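Local coordinates for D-threo-3-hydroxyaspartate dehydratase (Delftia, PDB 3WQC), which catalyses the pyridoxal-phosphate-dependent deamination of D-threo-3-hydroxyaspartate to oxaloacetate and ammonium, and also dehydrates related hydroxyaspartates and D-serine, at residues Tyr187-Thr191 with Pro192-Gln196; Ala23-Leu27 with Asp28-Arg32. One frame throughout, in Å; residues are numbered along the deposited sequence.

In the fold
Both contacts are local and each includes the start of a helix: residues 187-196 run from a loop into helix 192-215, residues 23-32 from strand 22-26 into helix 27-44. They share no element; their centres lie about 26 Å apart and their nearest atoms about 16 Å. Contact 1 is at the surface, its centre about 19 Å from that of the chain, yet sends Y187 inward to the cofactor phosphate. Contact 2 is partly buried, where a strand of the mixed sheet meets a helix packed on helix 58-66. The N-caps differ too: a threonine hydroxyl takes a weak bond in contact 1, whereas in contact 2 an aspartate takes a straighter, shorter one and adds a long salt bridge to R29.

Contact 1: residues Tyr187-Thr191 with Pro192-Gln196; sequences YELDT and PEALQ. With PLP (pyridoxal-5'-phosphate), chain J.
L189 lies against the first turn of the helix and meets L195, its CB 3.9 Å from L195 CD2. Its CD1 methyl rests by the A194 carbonyl, 3.6 Å from A194 O. With CG beside the backbone N (chi1 -74°), L195 also sets its branch point against the oxygen end of the T191 carbonyl, CG 3.4 Å from T191 O. That oxygen accepts the first regular bond of the helix, from L195 N at 3.1 Å, the donor tilted 17° from the carbonyl plane. This buried leucine also packs on P229 and A233 of helix 228-233 and on I258 and V260. Cut back to an alanine here, the side chain would probably lose its grip on these four residues and leave L189 CB without its apolar neighbour.

T191 is the N-cap of helix 192-215, which follows strand 175-180 in the TIM-barrel domain of this alanine-racemase-like enzyme. Its hydroxyl, at chi1 60°, accepts a weak bond from A194 N, 3.3 Å from OG1, and also touches the methyl of A194. This side is looser and more open to solvent. P192 and E193 are exposed; the glutamate chain bends at its second torsion and brings OE1 back to 3.5 Å from T191 CB, a van der Waals contact.

Four residues before the N-cap, Y187 turns away from the helix. Its OH donates a very short bond, 2.5 Å, to O2P of pyridoxal phosphate; this phosphate oxygen sits at the edge of the phenol ring, in its plane. R151, T228, R244, G246 and V247 also hydrogen-bond the cofactor, and the tyrosine side chain packs on P229, V247, V254 and M255.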
loop_
_atom_site.group_PDB
_atom_site.type_symbol
_atom_site.label_atom_id
_atom_site.label_comp_id
_atom_site.label_asym_id
_atom_site.label_seq_id
_atom_site.Cartn_x
_atom_site.Cartn_y
_atom_site.Cartn_z
ATOM N N TYR B 187 11.485 14.556 9.283
ATOM C CA TYR B 187 10.799 13.353 9.822
ATOM C C TYR B 187 11.707 12.550 10.680
ATOM O O TYR B 187 11.249 11.653 11.374
ATOM C CB TYR B 187 10.317 12.503 8.663
ATOM C CG TYR B 187 8.991 13.005 8.086
ATOM C CD1 TYR B 187 8.801 14.326 7.599
ATOM C CD2 TYR B 187 7.892 12.115 7.991
ATOM C CE1 TYR B 187 7.592 14.733 7.026
ATOM C CE2 TYR B 187 6.673 12.540 7.449
ATOM C CZ TYR B 187 6.517 13.818 6.960
ATOM O OH TYR B 187 5.301 14.199 6.455
ATOM N N GLU B 188 13.016 12.884 10.679
ATOM C CA GLU B 188 13.970 12.181 11.557
ATOM C C GLU B 188 14.063 12.875 12.918
ATOM O O GLU B 188 14.798 12.354 13.789
ATOM C CB GLU B 188 15.349 12.138 10.874
ATOM C CG GLU B 188 15.412 11.258 9.585
ATOM C CD GLU B 188 16.442 11.799 8.594
ATOM O OE1 GLU B 188 17.506 12.359 8.997
ATOM O OE2 GLU B 188 16.168 11.715 7.378
ATOM N N LEU B 189 13.383 14.000 13.148
ATOM C CA LEU B 189 13.593 14.812 14.368
ATOM C C LEU B 189 12.440 14.559 15.331
ATOM O O LEU B 189 11.381 14.016 14.929
ATOM C CB LEU B 189 13.586 16.322 13.999
ATOM C CG LEU B 189 14.781 16.625 13.025
ATOM C CD1 LEU B 189 14.790 18.106 12.633
ATOM C CD2 LEU B 189 16.150 16.121 13.520
ATOM N N ASP B 190 12.609 15.013 16.569
ATOM C CA ASP B 190 11.606 14.802 17.597
ATOM C C ASP B 190 11.653 15.763 18.767
ATOM O O ASP B 190 11.079 15.446 19.843
ATOM C CB ASP B 190 11.561 13.315 18.083
ATOM C CG ASP B 190 12.841 12.896 18.770
ATOM O OD1 ASP B 190 13.643 13.784 19.081
ATOM O OD2 ASP B 190 12.975 11.707 19.194
ATOM N N THR B 191 12.295 16.931 18.555
ATOM C CA THR B 191 12.306 17.997 19.547
ATOM C C THR B 191 11.926 19.293 18.903
ATOM O O THR B 191 12.255 19.492 17.729
ATOM C CB THR B 191 13.670 18.139 20.235
ATOM O OG1 THR B 191 14.664 18.439 19.264
ATOM C CG2 THR B 191 14.086 16.834 20.985
ATOM N N PRO B 192 11.340 20.202 19.674
ATOM C CA PRO B 192 10.974 21.476 19.060
ATOM C C PRO B 192 12.205 22.269 18.663
ATOM O O PRO B 192 12.168 22.969 17.598
ATOM C CB PRO B 192 10.138 22.197 20.141
ATOM C CG PRO B 192 9.936 21.207 21.215
ATOM C CD PRO B 192 10.906 20.099 21.089
ATOM N N GLU B 193 13.281 22.202 19.435
ATOM C CA GLU B 193 14.526 23.009 19.087
ATOM C C GLU B 193 15.089 22.561 17.743
ATOM O O GLU B 193 15.343 23.444 16.868
ATOM C CB GLU B 193 15.593 22.811 20.184
ATOM C CG GLU B 193 15.173 23.474 21.418
ATOM C CD GLU B 193 14.608 22.412 22.421
ATOM O OE1 GLU B 193 14.220 21.158 21.963
ATOM O OE2 GLU B 193 14.542 22.803 23.686
ATOM N N ALA B 194 15.180 21.222 17.482
ATOM C CA ALA B 194 15.763 20.732 16.233
ATOM C C ALA B 194 14.850 21.059 15.071
ATOM O O ALA B 194 15.344 21.367 13.978
ATOM C CB ALA B 194 16.007 19.251 16.333
ATOM N N LEU B 195 13.520 20.971 15.292
ATOM C CA LEU B 195 12.575 21.269 14.182
ATOM C C LEU B 195 12.655 22.760 13.819
ATOM O O LEU B 195 12.542 23.138 12.664
ATOM C CB LEU B 195 11.137 20.905 14.589
ATOM C CG LEU B 195 10.840 19.405 14.620
ATOM C CD1 LEU B 195 9.531 19.196 15.395
ATOM C CD2 LEU B 195 10.711 18.854 13.212
ATOM N N GLN B 196 12.724 23.645 14.835
ATOM C CA GLN B 196 12.759 25.070 14.572
ATOM C C GLN B 196 14.047 25.402 13.787
ATOM O O GLN B 196 14.022 26.206 12.845
ATOM C CB GLN B 196 12.697 25.873 15.905
ATOM C CG GLN B 196 12.740 27.416 15.724
ATOM C CD GLN B 196 12.681 28.167 17.063
ATOM O OE1 GLN B 196 11.780 27.982 17.855
ATOM N NE2 GLN B 196 13.653 28.985 17.300
HETATM N N1 PLP J . 6.401 19.219 -0.645
HETATM C C2 PLP J . 6.805 18.143 -1.349
HETATM C C2A PLP J . 7.707 18.302 -2.552
HETATM C C3 PLP J . 6.349 16.835 -0.943
HETATM O O3 PLP J . 6.727 15.783 -1.651
HETATM C C4 PLP J . 5.501 16.746 0.217
HETATM C C4A PLP J . 5.012 15.463 0.602
HETATM C C5 PLP J . 5.124 17.942 0.898
HETATM C C6 PLP J . 5.665 19.163 0.468
HETATM C C5A PLP J . 4.243 17.900 2.122
HETATM O O4P PLP J . 5.000 17.246 3.241
HETATM P P PLP J . 4.142 16.736 4.494
HETATM O O1P PLP J . 3.275 17.895 4.818
HETATM O O2P PLP J . 5.182 16.486 5.529
HETATM O O3P PLP J . 3.328 15.574 4.095
#

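Contact 2: residues Ala23-Leu27 with Asp28-Arg32; sequences AVIDL and DRMQR
The backbone oxygen of L27 takes the shortest polar bond here, from Q31 N at 2.8 Å, and CB and CG of Q31 pack on the same oxygen. One residue earlier, D26 O accepts from M30 N at 2.9 Å. The carboxylate of D26 closes the helix start as its N-cap: R29 N lies 3.0 Å from OD1, in a nearly straight bond that arrives from above the carboxylate plane, 47° out of it. A chi1 of 175°, which holds CG opposite the backbone N, swings the D26 carboxylate onto the R29 chain, CG to CG. D26 thus joins strand 22-26, hydrogen-bonded on to strands 268-278 and 371-375 of the mixed sheet, to helix 27-44. The D26 OD2 to R29 NE approach, 3.8 Å, is a long salt bridge, purely electrostatic because the oxygen lies well out of the guanidinium plane; R29 NH1 instead hydrogen-bonds V266 O. On the apolar side, the CG2 methyl of I25 meets M30 CB at 3.9 Å, and the end of the methionine, bent at its third torsion, puts CE 3.7 Å from L27 CD2. V60 touches I25 and A63 touches M30, both from helix 58-66.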
loop_
_atom_site.group_PDB
_atom_site.type_symbol
_atom_site.label_atom_id
_atom_site.label_comp_id
_atom_site.label_asym_id
_atom_site.label_seq_id
_atom_site.Cartn_x
_atom_site.Cartn_y
_atom_site.Cartn_z
ATOM N N ALA B 23 -11.665 3.229 5.900
ATOM C CA ALA B 23 -10.818 4.379 6.314
ATOM C C ALA B 23 -11.768 5.527 6.716
ATOM O O ALA B 23 -12.497 6.086 5.849
ATOM C CB ALA B 23 -9.928 4.738 5.120
ATOM N N VAL B 24 -11.755 5.894 7.990
ATOM C CA VAL B 24 -12.753 6.799 8.517
ATOM C C VAL B 24 -12.053 8.151 8.762
ATOM O O VAL B 24 -11.008 8.194 9.476
ATOM C CB VAL B 24 -13.279 6.236 9.860
ATOM C CG1 VAL B 24 -14.210 7.284 10.504
ATOM C CG2 VAL B 24 -14.040 4.905 9.555
ATOM N N ILE B 25 -12.640 9.232 8.200
ATOM C CA ILE B 25 -12.130 10.566 8.548
ATOM C C ILE B 25 -13.104 11.184 9.590
ATOM O O ILE B 25 -14.292 11.353 9.302
ATOM C CB ILE B 25 -12.141 11.518 7.311
ATOM C CG1 ILE B 25 -11.218 11.012 6.198
ATOM C CG2 ILE B 25 -11.689 12.946 7.760
ATOM C CD1 ILE B 25 -11.463 11.809 4.891
ATOM N N ASP B 26 -12.550 11.528 10.771
ATOM C CA ASP B 26 -13.341 12.239 11.790
ATOM C C ASP B 26 -13.368 13.727 11.312
ATOM O O ASP B 26 -12.322 14.415 11.346
ATOM C CB ASP B 26 -12.648 12.090 13.151
ATOM C CG ASP B 26 -13.330 12.918 14.283
ATOM O OD1 ASP B 26 -13.756 14.065 14.153
ATOM O OD2 ASP B 26 -13.448 12.379 15.338
ATOM N N LEU B 27 -14.479 14.165 10.725
ATOM C CA LEU B 27 -14.535 15.503 10.108
ATOM C C LEU B 27 -14.245 16.612 11.086
ATOM O O LEU B 27 -13.622 17.616 10.688
ATOM C CB LEU B 27 -15.863 15.771 9.390
ATOM C CG LEU B 27 -16.043 14.844 8.151
ATOM C CD1 LEU B 27 -17.475 14.979 7.661
ATOM C CD2 LEU B 27 -15.016 15.304 7.047
ATOM N N ASP B 28 -14.665 16.489 12.342
ATOM C CA ASP B 28 -14.406 17.578 13.292
ATOM C C ASP B 28 -12.895 17.707 13.555
ATOM O O ASP B 28 -12.362 18.843 13.596
ATOM C CB ASP B 28 -15.215 17.327 14.589
ATOM C CG ASP B 28 -16.798 17.611 14.394
ATOM O OD1 ASP B 28 -17.396 17.715 13.249
ATOM O OD2 ASP B 28 -17.474 17.724 15.435
ATOM N N ARG B 29 -12.175 16.548 13.688
ATOM C CA ARG B 29 -10.698 16.625 13.866
ATOM C C ARG B 29 -10.053 17.145 12.604
ATOM O O ARG B 29 -9.112 17.967 12.691
ATOM C CB ARG B 29 -10.104 15.253 14.139
ATOM C CG ARG B 29 -10.477 14.771 15.540
ATOM C CD ARG B 29 -9.836 13.410 15.819
ATOM N NE ARG B 29 -10.148 12.944 17.193
ATOM C CZ ARG B 29 -9.492 11.922 17.769
ATOM N NH1 ARG B 29 -8.441 11.286 17.162
ATOM N NH2 ARG B 29 -9.819 11.581 19.001
ATOM N N MET B 30 -10.537 16.705 11.431
ATOM C CA MET B 30 -9.948 17.182 10.126
ATOM C C MET B 30 -10.141 18.726 10.036
ATOM O O MET B 30 -9.153 19.469 9.698
ATOM C CB MET B 30 -10.621 16.566 8.916
ATOM C CG MET B 30 -10.000 16.981 7.588
ATOM S SD MET B 30 -11.014 16.542 6.176
ATOM C CE MET B 30 -12.396 17.749 6.226
ATOM N N GLN B 31 -11.307 19.250 10.386
ATOM C CA GLN B 31 -11.500 20.719 10.322
ATOM C C GLN B 31 -10.620 21.467 11.292
ATOM O O GLN B 31 -10.104 22.546 10.932
ATOM C CB GLN B 31 -12.950 21.037 10.626
ATOM C CG GLN B 31 -13.702 20.823 9.351
ATOM C CD GLN B 31 -13.327 21.805 8.170
ATOM O OE1 GLN B 31 -13.631 21.486 7.110
ATOM N NE2 GLN B 31 -12.749 22.985 8.429
ATOM N N ARG B 32 -10.354 20.921 12.491
ATOM C CA ARG B 32 -9.424 21.572 13.487
ATOM C C ARG B 32 -8.043 21.587 12.858
ATOM O O ARG B 32 -7.305 22.554 13.000
ATOM C CB ARG B 32 -9.305 20.860 14.862
ATOM C CG ARG B 32 -10.469 21.193 15.828
ATOM C CD ARG B 32 -10.607 20.188 16.963
ATOM N NE ARG B 32 -12.039 19.891 16.865
ATOM C CZ ARG B 32 -12.623 18.701 17.027
ATOM N NH1 ARG B 32 -11.903 17.630 17.384
ATOM N NH2 ARG B 32 -13.930 18.583 16.795
#